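PDB 5NO8: Baccell_00875 from Bacteroides cellulosilyticus DSM 14838, which probably acts as a polysaccharide lyase that removes the L-rhamnose caps, linked to glucuronic acid, from complex arabinogalactan proteins. Local coordinates for residues 447-452 against 535-540; 490-495 against 612-617. All coordinates share one frame; numbering follows the deposited sequence.

Contact 1. Residues 447-452 against 535-540; sequences RGYNYM and AHEVNY
Glu-537 and Tyr-449 bury the most surface here, and Arg-447 grips the glutamate in a side-on salt bridge. Its NE donates to Glu-537 OE2 at 2.9 Å, and its NH1 donates to Glu-537 OE1 at 3.0 Å. Both bonds are nearly straight and use the syn lone pair of each oxygen, and the guanidinium and carboxylate planes are only 7° apart. The glutamate reaches this position because its chain is extended beyond CG (chi2 173°), which carries the carboxylate along Tyr-449 in the opposite sense to the tyrosine. OE2 meets the ring edge near its plane, 3.5 Å from Tyr-449 CE2, with the carboxylate turned 57° to the ring. Tyr-449 CB covers one guanidinium face, 4.1 Å from the plane and over its centre. Farther out, Tyr-449 OH touches His-536 CB at 3.3 Å. A water donates to Tyr-449 OH at 3.3 Å and accepts from the backbone Glu-537 N at 3.2 Å, so the phenol is also tied to the loop through solvent. Phe-489 meets both the Tyr-449 and the His-536 rings edge-to-face. Arg-447 NH1 has a second acidic partner in Glu-394, and a bound glycerol lies about 4 Å from the Glu-537 side chain. Two bonds to two oxygens fix the rotation of the carboxylate. The buried guanidinium, shared between two acids, probably has its charge well compensated while it pins the loop before helix 542-559 to the start of helix 448-465.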
# COMPACT_ATOMS: atom_id res chain seq x y z
N ARG A 447 -2.81 -21.82 -12.37
CA ARG A 447 -2.33 -21.05 -11.21
C ARG A 447 -3.31 -21.17 -10.04
O ARG A 447 -4.50 -20.94 -10.22
CB ARG A 447 -2.19 -19.60 -11.67
CG ARG A 447 -1.97 -18.53 -10.62
CD ARG A 447 -2.16 -17.19 -11.29
NE ARG A 447 -1.80 -16.03 -10.49
CZ ARG A 447 -2.49 -14.87 -10.45
NH1 ARG A 447 -2.02 -13.87 -9.71
NH2 ARG A 447 -3.64 -14.71 -11.12
N GLY A 448 -2.81 -21.49 -8.86
CA GLY A 448 -3.66 -21.87 -7.72
C GLY A 448 -4.62 -20.78 -7.26
O GLY A 448 -5.72 -21.07 -6.81
N TYR A 449 -4.17 -19.54 -7.36
CA TYR A 449 -4.97 -18.36 -6.98
C TYR A 449 -6.30 -18.36 -7.71
O TYR A 449 -7.34 -18.05 -7.11
CB TYR A 449 -4.22 -17.06 -7.32
CG TYR A 449 -3.02 -16.74 -6.44
CD1 TYR A 449 -3.19 -16.31 -5.13
CD2 TYR A 449 -1.70 -16.81 -6.94
CE1 TYR A 449 -2.11 -16.00 -4.31
CE2 TYR A 449 -0.60 -16.47 -6.13
CZ TYR A 449 -0.82 -16.08 -4.81
OH TYR A 449 0.21 -15.75 -3.97
N ASN A 450 -6.28 -18.74 -8.98
CA ASN A 450 -7.44 -18.58 -9.84
C ASN A 450 -8.61 -19.45 -9.40
O ASN A 450 -9.76 -19.07 -9.60
CB ASN A 450 -7.10 -18.88 -11.31
CG ASN A 450 -6.05 -17.94 -11.88
OD1 ASN A 450 -5.72 -16.90 -11.28
ND2 ASN A 450 -5.54 -18.29 -13.05
N TYR A 451 -8.31 -20.59 -8.77
CA TYR A 451 -9.35 -21.55 -8.35
C TYR A 451 -10.22 -21.02 -7.21
O TYR A 451 -11.41 -21.34 -7.14
CB TYR A 451 -8.71 -22.85 -7.87
CG TYR A 451 -8.09 -23.67 -8.98
CD1 TYR A 451 -6.91 -23.26 -9.60
CD2 TYR A 451 -8.69 -24.87 -9.41
CE1 TYR A 451 -6.34 -24.00 -10.62
CE2 TYR A 451 -8.12 -25.63 -10.43
CZ TYR A 451 -6.95 -25.19 -11.03
OH TYR A 451 -6.37 -25.92 -12.04
N MET A 452 -9.61 -20.28 -6.29
CA MET A 452 -10.35 -19.73 -5.14
C MET A 452 -11.41 -18.75 -5.59
O MET A 452 -12.49 -18.71 -5.02
CB MET A 452 -9.42 -19.01 -4.17
CG MET A 452 -8.31 -19.87 -3.58
SD MET A 452 -8.90 -21.46 -2.93
CE MET A 452 -8.72 -22.52 -4.34
N ALA A 535 7.63 -18.44 -0.42
CA ALA A 535 7.59 -17.42 -1.45
C ALA A 535 6.47 -17.78 -2.43
O ALA A 535 6.23 -18.96 -2.69
CB ALA A 535 8.93 -17.32 -2.17
N HIS A 536 5.78 -16.76 -2.94
CA HIS A 536 4.80 -16.96 -4.01
C HIS A 536 5.24 -16.08 -5.17
O HIS A 536 6.37 -16.21 -5.64
CB HIS A 536 3.37 -16.68 -3.49
CG HIS A 536 2.87 -17.72 -2.54
ND1 HIS A 536 3.35 -17.86 -1.26
CD2 HIS A 536 1.92 -18.68 -2.70
CE1 HIS A 536 2.73 -18.86 -0.67
NE2 HIS A 536 1.86 -19.37 -1.51
N GLU A 537 4.39 -15.17 -5.65
CA GLU A 537 4.72 -14.36 -6.81
C GLU A 537 5.62 -13.18 -6.40
O GLU A 537 6.32 -12.59 -7.23
CB GLU A 537 3.42 -13.94 -7.52
CG GLU A 537 2.73 -15.19 -8.10
CD GLU A 537 1.34 -14.97 -8.69
OE1 GLU A 537 0.77 -13.87 -8.53
OE2 GLU A 537 0.82 -15.94 -9.30
N VAL A 538 5.62 -12.87 -5.10
CA VAL A 538 6.62 -12.01 -4.47
C VAL A 538 7.16 -12.85 -3.32
O VAL A 538 6.45 -13.73 -2.82
CB VAL A 538 5.97 -10.70 -3.96
CG1 VAL A 538 7.01 -9.70 -3.46
CG2 VAL A 538 5.11 -10.06 -5.05
N ASN A 539 8.40 -12.62 -2.90
CA ASN A 539 9.05 -13.49 -1.90
C ASN A 539 8.45 -13.39 -0.52
O ASN A 539 8.40 -14.36 0.22
CB ASN A 539 10.57 -13.22 -1.79
CG ASN A 539 11.33 -13.48 -3.08
OD1 ASN A 539 12.39 -12.87 -3.33
ND2 ASN A 539 10.80 -14.36 -3.93
N TYR A 540 8.01 -12.18 -0.17
CA TYR A 540 7.34 -11.94 1.07
C TYR A 540 6.51 -10.72 0.82
O TYR A 540 7.02 -9.78 0.25
CB TYR A 540 8.37 -11.68 2.18
CG TYR A 540 7.77 -11.30 3.50
CD1 TYR A 540 7.25 -12.27 4.35
CD2 TYR A 540 7.70 -9.96 3.90
CE1 TYR A 540 6.67 -11.93 5.56
CE2 TYR A 540 7.14 -9.61 5.13
CZ TYR A 540 6.62 -10.60 5.94
OH TYR A 540 6.06 -10.26 7.15
O HOH W 1 2.44 -13.33 -3.90

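Contact 2. Residues 490-495 against 612-617; sequences YAIGIP and HYWSTI
Just before Trp-614 and Ile-617, which pack on Ile-492, the carbonyl His-612 O is gripped twice by one residue: Ser-615 OG donates to it at 2.8 Å and Ser-615 N at 2.9 Å, from opposite faces of the carbonyl plane. One residue on, Tyr-613 O is likewise held twice, by Thr-616 OG1 at 2.7 Å and by Thr-616 N at 3.0 Å, the hydroxyl arriving almost in line with the C=O (170°). The Ser-615 pair closes a type I turn from His-612 to Ser-615, and the Thr-616 pair repeats the grip where the chain leads into helix 615-629; Asn-645 gives Ser-615 OG a further partner. The turn presents the Trp-614 indole to two neighbours on opposite faces. Tyr-613 CE1 lies over the centre of one face, 3.2 Å above its plane; Ile-492 takes the other. There CG2 makes a CH-pi contact with the six-membered ring, 22° off the normal through its centroid, while CD1 sits nearer the rim, 3.9 Å from Trp-614 CE2. With CG1 beside its backbone N (chi1 -62°), Ile-492 can lay both branches on the indole. The same CG2 meets Ile-617 CD1 at 3.6 Å, the two isoleucines crossing at about a right angle. Gln-550 of helix 542-559 holds the backbone Gly-493 N, and Trp-682 meets the indole from the last helix. A glycerol, probably from the crystallisation liquor, is bound about 4 Å from the Ile-492 side chain. Packing of a loop isoleucine on a tryptophan at the head of a helix, among helices distant in sequence, is consistent with the interior of an alpha/alpha toroid.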
# COMPACT_ATOMS: atom_id res chain seq x y z
N TYR A 490 -0.89 -20.39 -0.06
CA TYR A 490 -1.43 -19.24 0.67
C TYR A 490 -2.27 -18.39 -0.28
O TYR A 490 -1.95 -17.22 -0.58
CB TYR A 490 -0.30 -18.41 1.27
CG TYR A 490 0.36 -19.04 2.47
CD1 TYR A 490 1.09 -20.23 2.37
CD2 TYR A 490 0.27 -18.43 3.71
CE1 TYR A 490 1.69 -20.79 3.50
CE2 TYR A 490 0.86 -18.98 4.85
CZ TYR A 490 1.57 -20.17 4.74
OH TYR A 490 2.16 -20.69 5.89
N ALA A 491 -3.38 -18.95 -0.70
CA ALA A 491 -4.20 -18.32 -1.74
C ALA A 491 -5.00 -17.18 -1.10
O ALA A 491 -5.32 -17.24 0.08
CB ALA A 491 -5.15 -19.34 -2.35
N ILE A 492 -5.34 -16.19 -1.92
CA ILE A 492 -6.11 -15.05 -1.48
C ILE A 492 -7.61 -15.37 -1.52
O ILE A 492 -8.14 -15.83 -2.55
CB ILE A 492 -5.84 -13.82 -2.37
CG1 ILE A 492 -4.36 -13.41 -2.28
CG2 ILE A 492 -6.75 -12.67 -1.94
CD1 ILE A 492 -3.90 -12.62 -3.48
N GLY A 493 -8.29 -15.10 -0.42
CA GLY A 493 -9.74 -15.22 -0.36
C GLY A 493 -10.20 -16.65 -0.52
O GLY A 493 -11.12 -16.94 -1.28
N ILE A 494 -9.54 -17.57 0.19
CA ILE A 494 -10.01 -18.96 0.21
C ILE A 494 -11.41 -18.87 0.84
O ILE A 494 -11.53 -18.36 1.95
CB ILE A 494 -9.08 -19.85 1.06
CG1 ILE A 494 -7.69 -19.92 0.40
CG2 ILE A 494 -9.69 -21.24 1.21
CD1 ILE A 494 -6.59 -20.40 1.33
N PRO A 495 -12.46 -19.30 0.11
CA PRO A 495 -13.83 -19.05 0.60
C PRO A 495 -14.32 -20.05 1.67
O PRO A 495 -15.24 -20.85 1.42
CB PRO A 495 -14.65 -19.12 -0.69
CG PRO A 495 -13.91 -20.09 -1.54
CD PRO A 495 -12.46 -19.87 -1.25
N HIS A 612 -3.39 0.07 -3.32
CA HIS A 612 -3.66 -1.01 -4.20
C HIS A 612 -4.74 -1.83 -3.53
O HIS A 612 -4.70 -2.08 -2.36
CB HIS A 612 -2.44 -1.86 -4.43
CG HIS A 612 -2.69 -2.97 -5.38
ND1 HIS A 612 -2.97 -4.25 -4.96
CD2 HIS A 612 -2.81 -2.98 -6.73
CE1 HIS A 612 -3.19 -5.01 -6.02
NE2 HIS A 612 -3.09 -4.27 -7.10
N TYR A 613 -5.66 -2.33 -4.33
CA TYR A 613 -6.87 -2.99 -3.80
C TYR A 613 -6.62 -4.20 -2.90
O TYR A 613 -7.45 -4.49 -2.04
CB TYR A 613 -7.79 -3.37 -4.95
CG TYR A 613 -7.33 -4.54 -5.74
CD1 TYR A 613 -7.70 -5.82 -5.37
CD2 TYR A 613 -6.55 -4.39 -6.86
CE1 TYR A 613 -7.32 -6.92 -6.09
CE2 TYR A 613 -6.15 -5.50 -7.60
CZ TYR A 613 -6.52 -6.76 -7.18
OH TYR A 613 -6.18 -7.90 -7.87
N TRP A 614 -5.51 -4.94 -3.06
CA TRP A 614 -5.28 -6.04 -2.10
C TRP A 614 -5.01 -5.57 -0.67
O TRP A 614 -5.11 -6.35 0.27
CB TRP A 614 -4.22 -7.02 -2.54
CG TRP A 614 -4.56 -7.95 -3.65
CD1 TRP A 614 -3.74 -8.27 -4.67
CD2 TRP A 614 -5.76 -8.75 -3.86
NE1 TRP A 614 -4.32 -9.17 -5.50
CE2 TRP A 614 -5.56 -9.48 -5.03
CE3 TRP A 614 -6.98 -8.86 -3.19
CZ2 TRP A 614 -6.54 -10.34 -5.56
CZ3 TRP A 614 -7.95 -9.70 -3.72
CH2 TRP A 614 -7.72 -10.44 -4.86
N SER A 615 -4.74 -4.27 -0.46
CA SER A 615 -4.74 -3.72 0.88
C SER A 615 -6.05 -4.03 1.63
O SER A 615 -6.06 -4.06 2.84
CB SER A 615 -4.52 -2.20 0.91
OG SER A 615 -5.60 -1.47 0.27
N THR A 616 -7.14 -4.23 0.90
CA THR A 616 -8.43 -4.53 1.54
C THR A 616 -8.48 -5.91 2.16
O THR A 616 -9.33 -6.15 3.00
CB THR A 616 -9.64 -4.34 0.60
OG1 THR A 616 -9.59 -5.24 -0.50
CG2 THR A 616 -9.68 -2.89 0.07
N ILE A 617 -7.55 -6.81 1.82
CA ILE A 617 -7.53 -8.10 2.49
C ILE A 617 -7.27 -7.89 3.98
O ILE A 617 -7.84 -8.58 4.82
CB ILE A 617 -6.45 -9.06 1.94
CG1 ILE A 617 -6.57 -9.28 0.44
CG2 ILE A 617 -6.57 -10.42 2.64
CD1 ILE A 617 -5.32 -9.86 -0.15

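In the fold
Both contacts belong to the helical C-terminal half, beyond the N-terminal beta sheets. From the N terminus the chain meets 447-452, then 490-495, then 535-540 and finally 612-617, so the segments alternate and the two contacts cross. Contact 1 closes a loop of 82 intervening residues, contact 2 one of 116; helix dominates both and neither contains a strand. Their centres lie 11 Å apart, and they touch directly: His-536 NE2 and Tyr-490 N form a probable hydrogen bond, and Met-452 packs on Ala-491. Together they tie helix 448-465, the loops before helices 496-505 and 542-559, and the start of helix 615-629.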